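Long-range contacts in separin (Saccharomyces cerevisiae, PDB 5U1T), which is a caspase-like cysteine protease that cleaves a cohesin subunit at the onset of anaphase, so that chromosomes can segregate: residues Thr677-Leu685 against Leu727-Val735; Val1362-Pro1370 against Ala1500-Pro1510. All coordinates share one frame; numbering follows the deposited sequence.

Contact 1: Thr677-Leu685 against Leu727-Val735; sequences TAKIEQALL and LPMSLYIKV
Leu684 and Leu731 carry the apolar part of this contact, each packing against the side of the partner helix. The two branches of Leu684 divide their work: CD1 rests on the aliphatic root of Lys734, 3.7 Å from its CB, while CD2 reaches the backbone of Val735, 3.8 Å from its CA, and lies beside its CG2. Leu731 answers from the other helix, its CD2 packing 3.6 Å from Glu681 CG where the two side chains cross at about a right angle. Its other methyl, CD1, is 4.0 Å from the ammonium nitrogen NZ of Lys679, whose chain bends twice near its end to come round to that place. Nearer the helix starts, Ile680 CG2 touches Leu727 CD1 at 4.1 Å. Along one side runs the polar element, a salt bridge of 3.1 Å between Glu681 OE2 and Lys734 NZ. Lys734 leaves its helix with CG anti to the carbonyl carbon (chi1 -83°) and then runs extended, a shape that carries NZ to the Glu681 carboxylate.

The backbones set these side chains in position. The axes of the segments 680-685 and 729-735 approach to 10.7 Å and run nearly parallel, 22° apart; helix 700-714 lies between them in sequence, an order consistent with an array in which alternate helices run the same way. Lys679 and Pro728 occupy the N-cap positions, and Asn723 OD1 accepts from the backbone N of Leu727. Further out, Glu681 also touches Tyr644 of helix 642-655, and Lys734 touches Ser784 of helix 782-805.

With only about 330 Å² buried, chiefly by branched aliphatic groups, the interface depends on side-chain packing between well-spaced helices, and the single ion pair probably adds electrostatic attraction between two partly exposed side chains at the margin.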
loop_
_atom_site.group_PDB
_atom_site.type_symbol
_atom_site.label_atom_id
_atom_site.label_comp_id
_atom_site.label_asym_id
_atom_site.label_seq_id
_atom_site.Cartn_x
_atom_site.Cartn_y
_atom_site.Cartn_z
ATOM N N THR A 677 8.521 -24.165 4.184
ATOM C CA THR A 677 7.894 -24.460 5.472
ATOM C C THR A 677 7.372 -23.216 6.166
ATOM O O THR A 677 6.631 -23.328 7.146
ATOM C CB THR A 677 8.854 -25.186 6.457
ATOM O OG1 THR A 677 9.891 -24.286 6.882
ATOM C CG2 THR A 677 9.466 -26.441 5.816
ATOM N N ALA A 678 7.759 -22.039 5.681
ATOM C CA ALA A 678 7.268 -20.802 6.280
ATOM C C ALA A 678 5.754 -20.699 6.102
ATOM O O ALA A 678 5.239 -20.979 5.019
ATOM C CB ALA A 678 7.958 -19.601 5.672
ATOM N N LYS A 679 5.036 -20.322 7.154
ATOM C CA LYS A 679 3.600 -20.127 7.014
ATOM C C LYS A 679 3.371 -18.931 6.112
ATOM O O LYS A 679 4.269 -18.102 5.941
ATOM C CB LYS A 679 2.911 -19.918 8.365
ATOM C CG LYS A 679 1.413 -20.224 8.330
ATOM C CD LYS A 679 0.689 -19.656 9.551
ATOM C CE LYS A 679 0.662 -18.121 9.508
ATOM N NZ LYS A 679 0.069 -17.638 8.227
ATOM N N ILE A 680 2.168 -18.843 5.553
ATOM C CA ILE A 680 1.873 -17.890 4.485
ATOM C C ILE A 680 2.072 -16.454 4.945
ATOM O O ILE A 680 2.404 -15.584 4.139
ATOM C CB ILE A 680 0.429 -18.052 3.943
ATOM C CG1 ILE A 680 0.079 -19.531 3.795
ATOM C CG2 ILE A 680 0.284 -17.372 2.590
ATOM C CD1 ILE A 680 1.081 -20.310 2.969
ATOM N N GLU A 681 1.889 -16.206 6.238
ATOM C CA GLU A 681 2.060 -14.854 6.751
ATOM C C GLU A 681 3.534 -14.439 6.777
ATOM O O GLU A 681 3.874 -13.314 6.416
ATOM C CB GLU A 681 1.449 -14.706 8.143
ATOM C CG GLU A 681 0.589 -13.460 8.242
ATOM C CD GLU A 681 0.379 -12.950 9.670
ATOM O OE1 GLU A 681 0.363 -13.772 10.638
ATOM O OE2 GLU A 681 0.216 -11.706 9.810
ATOM N N GLN A 682 4.410 -15.345 7.193
ATOM C CA GLN A 682 5.819 -15.022 7.236
ATOM C C GLN A 682 6.408 -14.932 5.832
ATOM O O GLN A 682 7.315 -14.146 5.584
ATOM C CB GLN A 682 6.571 -16.049 8.073
ATOM C CG GLN A 682 6.657 -15.659 9.537
ATOM C CD GLN A 682 5.285 -15.595 10.225
ATOM O OE1 GLN A 682 4.487 -16.552 10.165
ATOM N NE2 GLN A 682 5.005 -14.461 10.888
ATOM N N ALA A 683 5.882 -15.735 4.914
ATOM C CA ALA A 683 6.361 -15.748 3.538
ATOM C C ALA A 683 5.949 -14.472 2.824
ATOM O O ALA A 683 6.704 -13.920 2.024
ATOM C CB ALA A 683 5.832 -16.959 2.805
ATOM N N LEU A 684 4.737 -14.009 3.115
ATOM C CA LEU A 684 4.277 -12.743 2.585
ATOM C C LEU A 684 5.192 -11.646 3.095
ATOM O O LEU A 684 5.578 -10.735 2.355
ATOM C CB LEU A 684 2.827 -12.477 2.981
ATOM C CG LEU A 684 1.731 -13.064 2.081
ATOM C CD1 LEU A 684 0.374 -13.009 2.781
ATOM C CD2 LEU A 684 1.662 -12.348 0.738
ATOM N N LEU A 685 5.561 -11.750 4.362
ATOM C CA LEU A 685 6.398 -10.741 4.978
ATOM C C LEU A 685 7.793 -10.710 4.369
ATOM O O LEU A 685 8.308 -9.655 4.032
ATOM C CB LEU A 685 6.490 -10.985 6.470
ATOM C CG LEU A 685 6.877 -9.749 7.261
ATOM C CD1 LEU A 685 5.720 -8.784 7.192
ATOM C CD2 LEU A 685 7.214 -10.145 8.702
ATOM N N LEU A 727 -7.898 -18.956 1.466
ATOM C CA LEU A 727 -7.264 -18.507 2.702
ATOM C C LEU A 727 -8.243 -17.647 3.484
ATOM O O LEU A 727 -9.232 -17.186 2.925
ATOM C CB LEU A 727 -5.984 -17.719 2.396
ATOM C CG LEU A 727 -4.947 -18.403 1.505
ATOM C CD1 LEU A 727 -3.685 -17.567 1.418
ATOM C CD2 LEU A 727 -4.635 -19.800 2.010
ATOM N N PRO A 728 -7.979 -17.432 4.781
ATOM C CA PRO A 728 -8.737 -16.386 5.484
ATOM C C PRO A 728 -8.687 -15.078 4.698
ATOM O O PRO A 728 -7.633 -14.752 4.161
ATOM C CB PRO A 728 -8.006 -16.254 6.824
ATOM C CG PRO A 728 -7.359 -17.574 7.029
ATOM C CD PRO A 728 -7.033 -18.129 5.672
ATOM N N MET A 729 -9.799 -14.356 4.625
ATOM C CA MET A 729 -9.887 -13.128 3.839
ATOM C C MET A 729 -8.742 -12.151 4.143
ATOM O O MET A 729 -8.214 -11.506 3.234
ATOM C CB MET A 729 -11.244 -12.454 4.080
ATOM C CG MET A 729 -11.519 -11.179 3.275
ATOM S SD MET A 729 -11.788 -11.436 1.496
ATOM C CE MET A 729 -12.862 -12.872 1.527
ATOM N N SER A 730 -8.340 -12.070 5.409
ATOM C CA SER A 730 -7.269 -11.159 5.828
ATOM C C SER A 730 -5.903 -11.441 5.171
ATOM O O SER A 730 -5.145 -10.504 4.893
ATOM C CB SER A 730 -7.090 -11.211 7.333
ATOM O OG SER A 730 -6.348 -12.368 7.673
ATOM N N LEU A 731 -5.597 -12.722 4.964
ATOM C CA LEU A 731 -4.391 -13.144 4.265
ATOM C C LEU A 731 -4.560 -13.036 2.764
ATOM O O LEU A 731 -3.598 -12.788 2.030
ATOM C CB LEU A 731 -4.031 -14.591 4.604
ATOM C CG LEU A 731 -3.547 -14.955 6.000
ATOM C CD1 LEU A 731 -3.053 -16.391 5.975
ATOM C CD2 LEU A 731 -2.461 -13.994 6.444
ATOM N N TYR A 732 -5.779 -13.266 2.299
ATOM C CA TYR A 732 -6.035 -13.192 0.872
ATOM C C TYR A 732 -5.854 -11.751 0.414
ATOM O O TYR A 732 -5.265 -11.516 -0.629
ATOM C CB TYR A 732 -7.431 -13.711 0.530
ATOM C CG TYR A 732 -7.813 -13.528 -0.919
ATOM C CD1 TYR A 732 -6.905 -13.791 -1.943
ATOM C CD2 TYR A 732 -9.089 -13.097 -1.268
ATOM C CE1 TYR A 732 -7.257 -13.619 -3.278
ATOM C CE2 TYR A 732 -9.452 -12.928 -2.593
ATOM C CZ TYR A 732 -8.535 -13.187 -3.594
ATOM O OH TYR A 732 -8.902 -13.008 -4.907
ATOM N N ILE A 733 -6.338 -10.798 1.213
ATOM C CA ILE A 733 -6.124 -9.384 0.952
ATOM C C ILE A 733 -4.621 -9.087 0.885
ATOM O O ILE A 733 -4.153 -8.338 0.010
ATOM C CB ILE A 733 -6.783 -8.506 2.032
ATOM C CG1 ILE A 733 -8.303 -8.637 1.990
ATOM C CG2 ILE A 733 -6.394 -7.048 1.861
ATOM C CD1 ILE A 733 -8.934 -8.032 0.784
ATOM N N LYS A 734 -3.865 -9.705 1.791
ATOM C CA LYS A 734 -2.426 -9.485 1.869
ATOM C C LYS A 734 -1.693 -10.060 0.655
ATOM O O LYS A 734 -0.699 -9.489 0.209
ATOM C CB LYS A 734 -1.870 -10.075 3.168
ATOM C CG LYS A 734 -2.025 -9.149 4.377
ATOM C CD LYS A 734 -1.715 -9.867 5.688
ATOM C CE LYS A 734 -1.764 -8.909 6.879
ATOM N NZ LYS A 734 -1.086 -9.466 8.108
ATOM N N VAL A 735 -2.186 -11.179 0.123
ATOM C CA VAL A 735 -1.655 -11.761 -1.113
ATOM C C VAL A 735 -1.837 -10.801 -2.304
ATOM O O VAL A 735 -0.901 -10.545 -3.063
ATOM C CB VAL A 735 -2.329 -13.139 -1.423
ATOM C CG1 VAL A 735 -2.185 -13.521 -2.878
ATOM C CG2 VAL A 735 -1.753 -14.235 -0.534
#

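Contact 2: Val1362-Pro1370 against Ala1500-Pro1510; sequences VSSSCHLFP and AAMKYYGKLEP
Ser1364 meets the second segment with both its side chain and its carbonyl. Its OG, placed between the backbone N and the carbonyl carbon (chi1 68°), donates to Glu1509 OE1 at 2.8 Å, on the syn side and 20° out of the carboxylate plane. The same OG lies 3.6 Å from Pro1510 CD. Ser1364 O accepts from Tyr1504 OH at 2.6 Å, the C=O...O angle of 175° putting the phenol almost straight ahead of the carbonyl. Ser1365 OG turns back to share a hydrogen bond with Ser1363 OG.

These residues follow strand 1353-1362 of one sheet, whereas 1500-1510 follows strand 1492-1494 of a separate six-stranded mixed sheet and comes just after Cys1497, the active-site cysteine by similarity; the contact therefore joins loops that leave two different sheets within the peptidase C50 region.

His1367, inside the type I turn from Cys1366 to Phe1369, takes Met1502 CE over one ring face, 3.9 Å from the centroid, a CH-pi contact. At the ring edge NE2 makes a weak hydrogen bond to Ala1500 O (2.8 Å), ND1 a stronger one to Tyr1588 OH, and with the methyl over one face these limit the rotation of the imidazole. Leu1368 N donates weakly to Tyr1504 OH at 3.4 Å, and its CD2 packs 3.8 Å from Tyr1504 CZ. A phenylalanine in place of Tyr1504 would probably leave Ser1364 O without its phenolic donor and Leu1368 N without this acceptor. Past the turn, Arg1384 grips the carbonyls of His1367 and Phe1369.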
loop_
_atom_site.group_PDB
_atom_site.type_symbol
_atom_site.label_atom_id
_atom_site.label_comp_id
_atom_site.label_asym_id
_atom_site.label_seq_id
_atom_site.Cartn_x
_atom_site.Cartn_y
_atom_site.Cartn_z
ATOM N N VAL A 1362 7.308 21.256 -39.120
ATOM C CA VAL A 1362 7.034 22.230 -38.072
ATOM C C VAL A 1362 6.956 21.576 -36.684
ATOM O O VAL A 1362 6.113 20.708 -36.434
ATOM C CB VAL A 1362 5.727 22.995 -38.366
ATOM C CG1 VAL A 1362 5.451 24.024 -37.277
ATOM C CG2 VAL A 1362 5.822 23.674 -39.747
ATOM N N SER A 1363 7.859 21.981 -35.797
ATOM C CA SER A 1363 7.896 21.430 -34.444
ATOM C C SER A 1363 6.647 21.864 -33.692
ATOM O O SER A 1363 6.069 22.904 -34.004
ATOM C CB SER A 1363 9.151 21.887 -33.700
ATOM O OG SER A 1363 9.024 23.234 -33.261
ATOM N N SER A 1364 6.229 21.072 -32.710
ATOM C CA SER A 1364 5.038 21.399 -31.935
ATOM C C SER A 1364 5.132 22.804 -31.312
ATOM O O SER A 1364 4.130 23.519 -31.227
ATOM C CB SER A 1364 4.784 20.325 -30.846
ATOM O OG SER A 1364 5.767 20.310 -29.813
ATOM N N SER A 1365 6.329 23.218 -30.905
ATOM C CA SER A 1365 6.467 24.536 -30.308
ATOM C C SER A 1365 6.203 25.644 -31.325
ATOM O O SER A 1365 5.818 26.753 -30.943
ATOM C CB SER A 1365 7.848 24.719 -29.690
ATOM O OG SER A 1365 8.838 24.847 -30.685
ATOM N N CYS A 1366 6.386 25.349 -32.613
ATOM C CA CYS A 1366 6.214 26.365 -33.644
ATOM C C CYS A 1366 4.899 26.253 -34.414
ATOM O O CYS A 1366 4.604 27.084 -35.263
ATOM C CB CYS A 1366 7.377 26.308 -34.638
ATOM S SG CYS A 1366 8.999 26.716 -33.953
ATOM N N HIS A 1367 4.113 25.228 -34.118
ATOM C CA HIS A 1367 2.875 24.984 -34.836
ATOM C C HIS A 1367 1.886 26.155 -34.871
ATOM O O HIS A 1367 1.271 26.420 -35.908
ATOM C CB HIS A 1367 2.174 23.789 -34.240
ATOM C CG HIS A 1367 0.719 23.737 -34.560
ATOM N ND1 HIS A 1367 0.226 23.063 -35.656
ATOM C CD2 HIS A 1367 -0.352 24.285 -33.939
ATOM C CE1 HIS A 1367 -1.090 23.186 -35.687
ATOM N NE2 HIS A 1367 -1.465 23.924 -34.659
ATOM N N LEU A 1368 1.717 26.844 -33.748
ATOM C CA LEU A 1368 0.709 27.901 -33.658
ATOM C C LEU A 1368 0.933 29.043 -34.629
ATOM O O LEU A 1368 -0.028 29.671 -35.053
ATOM C CB LEU A 1368 0.628 28.475 -32.240
ATOM C CG LEU A 1368 1.811 29.241 -31.624
ATOM C CD1 LEU A 1368 1.351 30.134 -30.455
ATOM C CD2 LEU A 1368 2.916 28.284 -31.170
ATOM N N PHE A 1369 2.184 29.337 -34.974
ATOM C CA PHE A 1369 2.460 30.461 -35.877
ATOM C C PHE A 1369 1.991 30.156 -37.296
ATOM O O PHE A 1369 2.261 29.088 -37.836
ATOM C CB PHE A 1369 3.953 30.819 -35.882
ATOM C CG PHE A 1369 4.400 31.570 -34.662
ATOM C CD1 PHE A 1369 4.155 32.933 -34.538
ATOM C CD2 PHE A 1369 5.068 30.911 -33.622
ATOM C CE1 PHE A 1369 4.572 33.640 -33.394
ATOM C CE2 PHE A 1369 5.483 31.609 -32.470
ATOM C CZ PHE A 1369 5.233 32.976 -32.364
ATOM N N PRO A 1370 1.270 31.101 -37.900
ATOM C CA PRO A 1370 0.834 30.957 -39.290
ATOM C C PRO A 1370 1.976 31.273 -40.254
ATOM O O PRO A 1370 1.929 32.280 -40.958
ATOM C CB PRO A 1370 -0.293 31.981 -39.405
ATOM C CG PRO A 1370 0.084 33.045 -38.422
ATOM C CD PRO A 1370 0.792 32.352 -37.289
ATOM N N ALA A 1500 -7.466 22.574 -36.390
ATOM C CA ALA A 1500 -6.016 22.388 -36.343
ATOM C C ALA A 1500 -5.372 23.036 -35.116
ATOM O O ALA A 1500 -4.145 23.094 -35.012
ATOM C CB ALA A 1500 -5.377 22.926 -37.603
ATOM N N ALA A 1501 -6.177 23.531 -34.188
ATOM C CA ALA A 1501 -5.613 24.135 -32.988
ATOM C C ALA A 1501 -5.037 23.052 -32.090
ATOM O O ALA A 1501 -5.333 21.867 -32.271
ATOM C CB ALA A 1501 -6.652 24.945 -32.246
ATOM N N MET A 1502 -4.197 23.463 -31.144
ATOM C CA MET A 1502 -3.571 22.547 -30.210
ATOM C C MET A 1502 -3.519 23.149 -28.818
ATOM O O MET A 1502 -3.092 24.294 -28.654
ATOM C CB MET A 1502 -2.162 22.188 -30.665
ATOM C CG MET A 1502 -2.151 21.322 -31.894
ATOM S SD MET A 1502 -0.979 19.968 -31.820
ATOM C CE MET A 1502 0.515 20.791 -32.362
ATOM N N LYS A 1503 -3.962 22.384 -27.820
ATOM C CA LYS A 1503 -3.821 22.802 -26.429
ATOM C C LYS A 1503 -2.377 22.577 -25.978
ATOM O O LYS A 1503 -1.840 21.493 -26.153
ATOM C CB LYS A 1503 -4.804 22.043 -25.531
ATOM C CG LYS A 1503 -6.285 22.366 -25.767
ATOM C CD LYS A 1503 -7.222 21.534 -24.831
ATOM C CE LYS A 1503 -8.743 21.824 -24.995
ATOM N NZ LYS A 1503 -9.666 21.000 -24.101
ATOM N N TYR A 1504 -1.749 23.600 -25.410
ATOM C CA TYR A 1504 -0.348 23.519 -25.016
ATOM C C TYR A 1504 -0.122 23.287 -23.503
ATOM O O TYR A 1504 -0.784 23.902 -22.664
ATOM C CB TYR A 1504 0.372 24.797 -25.433
ATOM C CG TYR A 1504 0.812 24.872 -26.881
ATOM C CD1 TYR A 1504 -0.024 25.408 -27.862
ATOM C CD2 TYR A 1504 2.076 24.435 -27.261
ATOM C CE1 TYR A 1504 0.384 25.495 -29.191
ATOM C CE2 TYR A 1504 2.500 24.516 -28.573
ATOM C CZ TYR A 1504 1.655 25.054 -29.542
ATOM O OH TYR A 1504 2.092 25.141 -30.858
ATOM N N TYR A 1505 0.841 22.423 -23.166
ATOM C CA TYR A 1505 1.104 22.047 -21.773
ATOM C C TYR A 1505 2.580 22.094 -21.366
ATOM O O TYR A 1505 3.176 21.052 -21.086
ATOM C CB TYR A 1505 0.583 20.641 -21.504
ATOM C CG TYR A 1505 -0.915 20.510 -21.630
ATOM C CD1 TYR A 1505 -1.756 20.787 -20.547
ATOM C CD2 TYR A 1505 -1.489 20.110 -22.823
ATOM C CE1 TYR A 1505 -3.122 20.672 -20.659
ATOM C CE2 TYR A 1505 -2.856 19.983 -22.945
ATOM C CZ TYR A 1505 -3.672 20.265 -21.865
ATOM O OH TYR A 1505 -5.037 20.131 -22.009
ATOM N N GLY A 1506 3.148 23.299 -21.320
ATOM C CA GLY A 1506 4.528 23.501 -20.932
ATOM C C GLY A 1506 5.507 22.585 -21.634
ATOM O O GLY A 1506 5.571 22.553 -22.866
ATOM N N LYS A 1507 6.247 21.814 -20.846
ATOM C CA LYS A 1507 7.332 20.997 -21.356
ATOM C C LYS A 1507 6.876 19.643 -21.839
ATOM O O LYS A 1507 7.681 18.772 -22.141
ATOM C CB LYS A 1507 8.406 20.838 -20.286
ATOM C CG LYS A 1507 8.958 22.165 -19.812
ATOM C CD LYS A 1507 9.838 21.992 -18.585
ATOM C CE LYS A 1507 10.000 23.331 -17.856
ATOM N NZ LYS A 1507 8.651 23.936 -17.535
ATOM N N LEU A 1508 5.575 19.454 -21.921
ATOM C CA LEU A 1508 5.066 18.231 -22.515
ATOM C C LEU A 1508 4.577 18.526 -23.938
ATOM O O LEU A 1508 4.425 19.694 -24.324
ATOM C CB LEU A 1508 3.948 17.632 -21.658
ATOM C CG LEU A 1508 4.265 17.223 -20.216
ATOM C CD1 LEU A 1508 3.041 16.510 -19.612
ATOM C CD2 LEU A 1508 5.535 16.357 -20.126
ATOM N N GLU A 1509 4.358 17.469 -24.718
ATOM C CA GLU A 1509 3.861 17.620 -26.077
ATOM C C GLU A 1509 2.376 17.929 -26.058
ATOM O O GLU A 1509 1.626 17.364 -25.268
ATOM C CB GLU A 1509 4.119 16.367 -26.901
ATOM C CG GLU A 1509 5.572 16.011 -27.036
ATOM C CD GLU A 1509 6.389 17.134 -27.641
ATOM O OE1 GLU A 1509 5.938 17.762 -28.619
ATOM O OE2 GLU A 1509 7.492 17.402 -27.120
ATOM N N PRO A 1510 1.951 18.846 -26.925
ATOM C CA PRO A 1510 0.543 19.208 -27.017
ATOM C C PRO A 1510 -0.164 18.220 -27.925
ATOM O O PRO A 1510 0.502 17.380 -28.524
ATOM C CB PRO A 1510 0.598 20.595 -27.635
ATOM C CG PRO A 1510 1.768 20.508 -28.560
ATOM C CD PRO A 1510 2.772 19.592 -27.891
#

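How the contacts relate
The two contacts bury similar areas but use different chemistry. Contact 1 lies in the helical part, its centre about 16 Å from the centre of the chain, and joins two regular helices through aliphatic side chains and one salt bridge. Contact 2, in the protease region with its centre about 38 Å from the centre of the chain, joins irregular loops, and there hydrogen bonds to carbonyls and a carboxylate do much of the work that helix packing does in contact 1. Both are partly buried, with four of ten touching residues buried in contact 2 and two of eight in contact 1. They share no element: their nearest atoms are about 32 Å apart, and contact 1 closes in sequence before contact 2 opens.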